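Local coordinates for protein 6-carboxyhexanoate--CoA ligase (Aquifex aeolicus, PDB 5TVA) that belongs to the BioW family of ligases and binds adenosine monophosphate and coenzyme A, at residues V134-V147 / I228-L240. Numbering follows the deposited sequence.
Sequences VRTIHFDWKDRKKV and IECLTQKVVLIEL. With COA (coenzyme A), chain D.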
loop_
_atom_site.group_PDB
_atom_site.type_symbol
_atom_site.label_atom_id
_atom_site.label_comp_id
_atom_site.label_asym_id
_atom_site.label_seq_id
_atom_site.Cartn_x
_atom_site.Cartn_y
_atom_site.Cartn_z
ATOM N N VAL A 134 2.281 -10.545 -1.985
ATOM C CA VAL A 134 1.780 -10.039 -3.257
ATOM C C VAL A 134 1.972 -8.522 -3.275
ATOM O O VAL A 134 1.814 -7.853 -2.250
ATOM C CB VAL A 134 0.307 -10.456 -3.451
ATOM C CG1 VAL A 134 -0.244 -9.934 -4.750
ATOM C CG2 VAL A 134 0.227 -11.967 -3.434
ATOM N N ARG A 135 2.333 -7.989 -4.435
ATOM C CA ARG A 135 2.607 -6.574 -4.611
ATOM C C ARG A 135 1.513 -5.962 -5.462
ATOM O O ARG A 135 1.251 -6.445 -6.568
ATOM C CB ARG A 135 3.958 -6.343 -5.290
ATOM C CG ARG A 135 5.137 -6.081 -4.381
ATOM C CD ARG A 135 6.412 -6.002 -5.230
ATOM N NE ARG A 135 7.358 -7.042 -4.851
ATOM C CZ ARG A 135 7.813 -8.013 -5.638
ATOM N NH1 ARG A 135 7.450 -8.114 -6.912
ATOM N NH2 ARG A 135 8.659 -8.892 -5.128
ATOM N N THR A 136 0.883 -4.901 -4.950
ATOM C CA THR A 136 -0.008 -4.092 -5.773
ATOM C C THR A 136 0.829 -3.223 -6.699
ATOM O O THR A 136 1.744 -2.533 -6.236
ATOM C CB THR A 136 -0.889 -3.206 -4.889
ATOM O OG1 THR A 136 -1.641 -4.005 -3.971
ATOM C CG2 THR A 136 -1.822 -2.351 -5.728
ATOM N N ILE A 137 0.535 -3.260 -8.007
ATOM C CA ILE A 137 1.272 -2.492 -9.016
ATOM C C ILE A 137 0.282 -1.991 -10.056
ATOM O O ILE A 137 -0.925 -2.231 -9.961
ATOM C CB ILE A 137 2.414 -3.293 -9.695
ATOM C CG1 ILE A 137 1.903 -4.518 -10.460
ATOM C CG2 ILE A 137 3.518 -3.719 -8.671
ATOM C CD1 ILE A 137 2.936 -5.023 -11.478
ATOM N N HIS A 138 0.803 -1.262 -11.047
ATOM C CA HIS A 138 0.018 -0.829 -12.211
ATOM C C HIS A 138 -1.156 0.050 -11.791
ATOM O O HIS A 138 -2.296 -0.130 -12.236
ATOM C CB HIS A 138 -0.473 -2.022 -13.035
ATOM C CG HIS A 138 0.592 -2.676 -13.852
ATOM N ND1 HIS A 138 1.783 -2.056 -14.166
ATOM C CD2 HIS A 138 0.634 -3.889 -14.449
ATOM C CE1 HIS A 138 2.518 -2.865 -14.908
ATOM N NE2 HIS A 138 1.841 -3.984 -15.098
ATOM N N PHE A 139 -0.862 1.005 -10.918
ATOM C CA PHE A 139 -1.819 2.006 -10.472
ATOM C C PHE A 139 -1.108 3.350 -10.452
ATOM O O PHE A 139 0.103 3.412 -10.228
ATOM C CB PHE A 139 -2.380 1.671 -9.071
ATOM C CG PHE A 139 -1.365 1.775 -7.995
ATOM C CD1 PHE A 139 -1.135 3.012 -7.338
ATOM C CD2 PHE A 139 -0.604 0.679 -7.643
ATOM C CE1 PHE A 139 -0.150 3.135 -6.359
ATOM C CE2 PHE A 139 0.354 0.780 -6.656
ATOM C CZ PHE A 139 0.596 2.036 -6.010
ATOM N N ASP A 140 -1.866 4.422 -10.686
ATOM C CA ASP A 140 -1.346 5.780 -10.554
ATOM C C ASP A 140 -2.518 6.748 -10.475
ATOM O O ASP A 140 -3.634 6.434 -10.918
ATOM C CB ASP A 140 -0.414 6.141 -11.726
ATOM C CG ASP A 140 0.491 7.358 -11.423
ATOM O OD1 ASP A 140 0.504 7.842 -10.266
ATOM O OD2 ASP A 140 1.226 7.788 -12.342
ATOM N N TRP A 141 -2.263 7.911 -9.866
ATOM C CA TRP A 141 -3.172 9.049 -9.998
ATOM C C TRP A 141 -3.220 9.496 -11.451
ATOM O O TRP A 141 -2.180 9.687 -12.084
ATOM C CB TRP A 141 -2.727 10.248 -9.129
ATOM C CG TRP A 141 -2.738 10.013 -7.652
ATOM C CD1 TRP A 141 -1.660 9.787 -6.855
ATOM C CD2 TRP A 141 -3.886 9.949 -6.803
ATOM N NE1 TRP A 141 -2.065 9.584 -5.560
ATOM C CE2 TRP A 141 -3.427 9.688 -5.502
ATOM C CE3 TRP A 141 -5.263 10.065 -7.023
ATOM C CZ2 TRP A 141 -4.293 9.569 -4.408
ATOM C CZ3 TRP A 141 -6.124 9.949 -5.939
ATOM C CH2 TRP A 141 -5.636 9.705 -4.648
ATOM N N LYS A 142 -4.433 9.691 -11.965
ATOM C CA LYS A 142 -4.609 10.208 -13.318
ATOM C C LYS A 142 -3.827 11.504 -13.548
ATOM O O LYS A 142 -3.160 11.671 -14.578
ATOM C CB LYS A 142 -6.098 10.433 -13.579
ATOM C CG LYS A 142 -6.400 11.044 -14.933
ATOM C CD LYS A 142 -7.865 10.860 -15.263
ATOM C CE LYS A 142 -8.115 11.118 -16.726
ATOM N NZ LYS A 142 -7.371 10.115 -17.524
ATOM N N ASP A 143 -3.914 12.451 -12.620
ATOM C CA ASP A 143 -3.219 13.739 -12.783
ATOM C C ASP A 143 -2.386 13.961 -11.529
ATOM O O ASP A 143 -2.795 14.732 -10.656
ATOM C CB ASP A 143 -4.219 14.897 -13.020
ATOM C CG ASP A 143 -3.526 16.224 -13.319
ATOM O OD1 ASP A 143 -2.282 16.286 -13.235
ATOM O OD2 ASP A 143 -4.220 17.211 -13.647
ATOM N N ARG A 144 -1.237 13.274 -11.439
ATOM C CA ARG A 144 -0.507 13.223 -10.170
ATOM C C ARG A 144 -0.067 14.618 -9.696
ATOM O O ARG A 144 -0.057 14.896 -8.489
ATOM C CB ARG A 144 0.705 12.296 -10.281
ATOM C CG ARG A 144 1.350 12.052 -8.933
ATOM C CD ARG A 144 2.464 11.022 -8.983
ATOM N NE ARG A 144 1.974 9.675 -8.729
ATOM C CZ ARG A 144 2.015 9.051 -7.550
ATOM N NH1 ARG A 144 2.545 9.654 -6.474
ATOM N NH2 ARG A 144 1.547 7.799 -7.455
ATOM N N LYS A 145 0.323 15.489 -10.624
ATOM C CA LYS A 145 0.757 16.835 -10.257
ATOM C C LYS A 145 -0.372 17.580 -9.557
ATOM O O LYS A 145 -0.182 18.157 -8.478
ATOM C CB LYS A 145 1.229 17.586 -11.507
ATOM C CG LYS A 145 2.050 18.881 -11.268
ATOM C CD LYS A 145 1.246 20.118 -11.729
ATOM C CE LYS A 145 1.903 20.827 -12.892
ATOM N NZ LYS A 145 2.429 19.803 -13.831
ATOM N N LYS A 146 -1.573 17.530 -10.139
ATOM C CA LYS A 146 -2.732 18.169 -9.522
ATOM C C LYS A 146 -3.030 17.567 -8.155
ATOM O O LYS A 146 -3.235 18.294 -7.173
ATOM C CB LYS A 146 -3.947 18.042 -10.440
ATOM C CG LYS A 146 -5.194 18.711 -9.903
ATOM C CD LYS A 146 -6.311 18.635 -10.914
ATOM C CE LYS A 146 -7.567 19.345 -10.418
ATOM N NZ LYS A 146 -8.745 19.037 -11.288
ATOM N N VAL A 147 -3.046 16.233 -8.075
ATOM C CA VAL A 147 -3.412 15.553 -6.831
ATOM C C VAL A 147 -2.392 15.850 -5.738
ATOM O O VAL A 147 -2.749 16.113 -4.580
ATOM C CB VAL A 147 -3.562 14.033 -7.078
ATOM C CG1 VAL A 147 -3.769 13.295 -5.766
ATOM C CG2 VAL A 147 -4.736 13.757 -8.017
ATOM N N ILE A 228 -5.892 -11.374 -6.968
ATOM C CA ILE A 228 -4.467 -11.346 -7.293
ATOM C C ILE A 228 -4.250 -10.855 -8.717
ATOM O O ILE A 228 -3.382 -10.011 -8.975
ATOM C CB ILE A 228 -3.829 -12.730 -7.089
ATOM C CG1 ILE A 228 -4.002 -13.200 -5.649
ATOM C CG2 ILE A 228 -2.336 -12.696 -7.454
ATOM C CD1 ILE A 228 -3.228 -14.464 -5.348
ATOM N N GLU A 229 -5.029 -11.375 -9.668
ATOM C CA GLU A 229 -4.921 -10.871 -11.028
ATOM C C GLU A 229 -5.125 -9.359 -11.072
ATOM O O GLU A 229 -4.420 -8.653 -11.797
ATOM C CB GLU A 229 -5.932 -11.568 -11.931
ATOM C CG GLU A 229 -5.894 -11.078 -13.344
ATOM C CD GLU A 229 -6.886 -11.815 -14.242
ATOM O OE1 GLU A 229 -8.102 -11.742 -13.977
ATOM O OE2 GLU A 229 -6.447 -12.488 -15.207
ATOM N N CYS A 230 -6.115 -8.853 -10.336
ATOM C CA CYS A 230 -6.417 -7.425 -10.378
ATOM C C CYS A 230 -5.286 -6.617 -9.760
ATOM O O CYS A 230 -4.825 -5.630 -10.346
ATOM C CB CYS A 230 -7.735 -7.138 -9.658
ATOM S SG CYS A 230 -8.312 -5.446 -9.821
ATOM N N LEU A 231 -4.799 -7.056 -8.596
ATOM C CA LEU A 231 -3.743 -6.318 -7.912
ATOM C C LEU A 231 -2.489 -6.218 -8.770
ATOM O O LEU A 231 -1.782 -5.203 -8.724
ATOM C CB LEU A 231 -3.410 -6.979 -6.569
ATOM C CG LEU A 231 -4.490 -7.013 -5.489
ATOM C CD1 LEU A 231 -4.092 -7.958 -4.351
ATOM C CD2 LEU A 231 -4.739 -5.604 -4.977
ATOM N N THR A 232 -2.179 -7.271 -9.550
ATOM C CA THR A 232 -0.865 -7.380 -10.157
ATOM C C THR A 232 -0.846 -7.123 -11.657
ATOM O O THR A 232 0.244 -6.936 -12.212
ATOM C CB THR A 232 -0.245 -8.759 -9.860
ATOM O OG1 THR A 232 -0.997 -9.828 -10.493
ATOM C CG2 THR A 232 -0.182 -8.989 -8.368
ATOM N N GLN A 233 -2.005 -7.060 -12.316
ATOM C CA GLN A 233 -2.046 -6.960 -13.767
ATOM C C GLN A 233 -2.960 -5.848 -14.277
ATOM O O GLN A 233 -2.661 -5.236 -15.299
ATOM C CB GLN A 233 -2.475 -8.310 -14.383
ATOM C CG GLN A 233 -1.504 -9.460 -14.068
ATOM C CD GLN A 233 -1.771 -10.774 -14.854
ATOM O OE1 GLN A 233 -2.737 -10.897 -15.620
ATOM N NE2 GLN A 233 -0.906 -11.755 -14.646
ATOM N N LYS A 234 -4.081 -5.573 -13.629
ATOM C CA LYS A 234 -4.986 -4.587 -14.199
ATOM C C LYS A 234 -4.420 -3.166 -14.021
ATOM O O LYS A 234 -3.799 -2.845 -13.006
ATOM C CB LYS A 234 -6.364 -4.723 -13.562
ATOM C CG LYS A 234 -7.423 -3.845 -14.207
ATOM C CD LYS A 234 -8.812 -4.195 -13.708
ATOM C CE LYS A 234 -9.804 -3.091 -14.042
ATOM N NZ LYS A 234 -9.847 -2.790 -15.493
ATOM N N VAL A 235 -4.601 -2.327 -15.036
ATOM C CA VAL A 235 -4.023 -0.988 -15.072
ATOM C C VAL A 235 -5.124 0.005 -14.731
ATOM O O VAL A 235 -6.131 0.099 -15.449
ATOM C CB VAL A 235 -3.385 -0.679 -16.437
ATOM C CG1 VAL A 235 -2.866 0.757 -16.470
ATOM C CG2 VAL A 235 -2.241 -1.635 -16.718
ATOM N N VAL A 236 -4.944 0.724 -13.625
ATOM C CA VAL A 236 -5.963 1.611 -13.072
ATOM C C VAL A 236 -5.379 3.002 -12.871
ATOM O O VAL A 236 -4.378 3.161 -12.165
ATOM C CB VAL A 236 -6.509 1.076 -11.741
ATOM C CG1 VAL A 236 -7.478 2.074 -11.145
ATOM C CG2 VAL A 236 -7.175 -0.255 -11.962
ATOM N N LEU A 237 -6.006 4.003 -13.483
ATOM C CA LEU A 237 -5.766 5.404 -13.172
ATOM C C LEU A 237 -6.845 5.878 -12.213
ATOM O O LEU A 237 -8.028 5.611 -12.428
ATOM C CB LEU A 237 -5.789 6.277 -14.427
ATOM C CG LEU A 237 -4.797 5.941 -15.533
ATOM C CD1 LEU A 237 -4.957 6.935 -16.640
ATOM C CD2 LEU A 237 -3.375 5.959 -15.004
ATOM N N ILE A 238 -6.437 6.593 -11.169
ATOM C CA ILE A 238 -7.338 7.061 -10.123
ATOM C C ILE A 238 -7.505 8.562 -10.263
ATOM O O ILE A 238 -6.515 9.299 -10.334
ATOM C CB ILE A 238 -6.809 6.700 -8.732
ATOM C CG1 ILE A 238 -6.642 5.183 -8.650
ATOM C CG2 ILE A 238 -7.742 7.251 -7.676
ATOM C CD1 ILE A 238 -5.614 4.745 -7.642
ATOM N N GLU A 239 -8.760 9.001 -10.325
ATOM C CA GLU A 239 -9.157 10.379 -10.574
ATOM C C GLU A 239 -9.709 10.952 -9.282
ATOM O O GLU A 239 -10.629 10.376 -8.688
ATOM C CB GLU A 239 -10.232 10.430 -11.662
ATOM C CG GLU A 239 -10.356 11.727 -12.423
ATOM C CD GLU A 239 -11.147 11.518 -13.720
ATOM O OE1 GLU A 239 -11.872 10.505 -13.807
ATOM O OE2 GLU A 239 -11.049 12.359 -14.652
ATOM N N LEU A 240 -9.143 12.072 -8.841
ATOM C CA LEU A 240 -9.559 12.665 -7.578
ATOM C C LEU A 240 -10.883 13.404 -7.750
ATOM O O LEU A 240 -11.020 14.232 -8.651
ATOM C CB LEU A 240 -8.487 13.614 -7.034
ATOM C CG LEU A 240 -8.744 13.987 -5.572
ATOM C CD1 LEU A 240 -8.911 12.738 -4.745
ATOM C CD2 LEU A 240 -7.671 14.876 -4.991
HETATM N N1A COA D . 9.940 -4.172 -1.980
HETATM C C2A COA D . 10.948 -5.057 -1.951
HETATM N N3A COA D . 11.427 -5.600 -3.062
HETATM C C4A COA D . 10.890 -5.294 -4.260
HETATM C C5A COA D . 9.837 -4.379 -4.333
HETATM C C6A COA D . 9.375 -3.815 -3.117
HETATM N N6A COA D . 8.221 -2.828 -3.153
HETATM N N7A COA D . 9.494 -4.228 -5.614
HETATM C C8A COA D . 10.279 -5.007 -6.335
HETATM N N9A COA D . 11.147 -5.630 -5.535
HETATM C C1B COA D . 12.083 -6.638 -6.112
HETATM C C2B COA D . 12.911 -7.408 -5.538
HETATM O O2B COA D . 12.415 -8.050 -4.319
HETATM C C3B COA D . 12.757 -8.532 -6.770
HETATM O O3B COA D . 11.425 -9.094 -6.632
HETATM P P3B COA D . 10.968 -10.631 -6.131
HETATM O O7A COA D . 9.875 -11.064 -7.060
HETATM O O8A COA D . 12.092 -11.622 -6.153
HETATM O O9A COA D . 10.401 -10.600 -4.736
HETATM C C4B COA D . 12.886 -7.842 -7.868
HETATM O O4B COA D . 12.792 -6.337 -7.452
HETATM C C5B COA D . 11.791 -8.134 -9.003
HETATM O O5B COA D . 10.602 -7.479 -8.722
HETATM P P1A COA D . 9.567 -6.838 -9.872
HETATM O O1A COA D . 8.170 -7.442 -9.676
HETATM O O2A COA D . 10.046 -7.054 -11.288
HETATM O O3A COA D . 9.435 -5.226 -9.563
HETATM P P2A COA D . 9.016 -4.006 -10.646
HETATM O O4A COA D . 10.298 -3.660 -11.415
HETATM O O5A COA D . 7.990 -4.501 -11.677
HETATM O O6A COA D . 8.462 -2.694 -9.737
HETATM C CBP COA D . 7.292 -1.459 -7.793
HETATM C CCP COA D . 7.549 -2.830 -8.600
HETATM C CDP COA D . 8.560 -1.090 -6.978
HETATM C CEP COA D . 7.150 -0.298 -8.800
HETATM C CAP COA D . 5.987 -1.590 -6.829
HETATM O OAP COA D . 6.310 -1.888 -5.522
HETATM C C9P COA D . 5.080 -0.331 -6.741
HETATM O O9P COA D . 4.131 -0.179 -7.479
HETATM N N8P COA D . 5.344 0.706 -5.747
HETATM C C7P COA D . 4.501 1.943 -5.658
HETATM C C6P COA D . 3.769 2.063 -4.329
HETATM C C5P COA D . 4.694 2.175 -3.066
HETATM O O5P COA D . 5.595 1.444 -2.896
HETATM N N4P COA D . 4.385 3.229 -2.067
HETATM C C3P COA D . 5.278 3.382 -0.846
HETATM C C2P COA D . 4.545 4.251 0.182
HETATM S S1P COA D . 2.926 3.452 0.407
HETATM O O HOH W 1 -6.181 12.737 -10.713
#
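The indole of Trp141 meets Ile238 and Leu240 obliquely, its CZ3 coming to 3.6 Å from Ile238 CG2, while Val147 CG1 lies over the centre of one ring face; its broad apolar surface suits a place among three aliphatic residues. The indole edge, at CD1, points at the face of the Arg144 guanidinium, whose own edge is turned to Asp140. Arg144 NE reaches the syn lone pair of Asp140 OD1 at 2.8 Å, and NH2 binds the same oxygen from the anti side, tilted out of the carboxylate plane; this side-on salt bridge ties Asp140 to the start of helix 144-153. The His138 ring has Ile137 CD1 3.8 Å above its centre; CG1 of this isoleucine stands between the backbone N and carbonyl carbon (chi1 62°), which brings the branch to Thr232 O. Phe139 turns its ring edge to coenzyme A C6P, and Arg135 lays a guanidinium face near the adenine, with NH1 favourably close to the phosphate oxygen O1A. The loop before strand 139-141 lines both ligand pockets, Thr136 N donating to adenosine monophosphate.

Parallel bridges pair Phe139, Asp140 and Trp141 with Val236, Leu237 and Ile238. Val236 N donates to His138 O, Asp140 N to Val236 O, Ile238 N to Asp140 O at 2.8 Å, and Lys142 N to Ile238 O. Farther back, Ile137 N donates to Leu231 O, and small, branched Thr232 rests CG2 against Val134 CG1 (3.7 Å), close to Arg135 O.

Strand 236-239 is central in a three-stranded parallel sheet, between 139-141 and 57-60. Helix 158-173 touches Phe139, Trp141 and Leu231, and its Cys173 forms a disulfide with Cys230; strand 3-12 touches His138 and Leu237, and strand 15-25 Asp140, Val235 and Leu237.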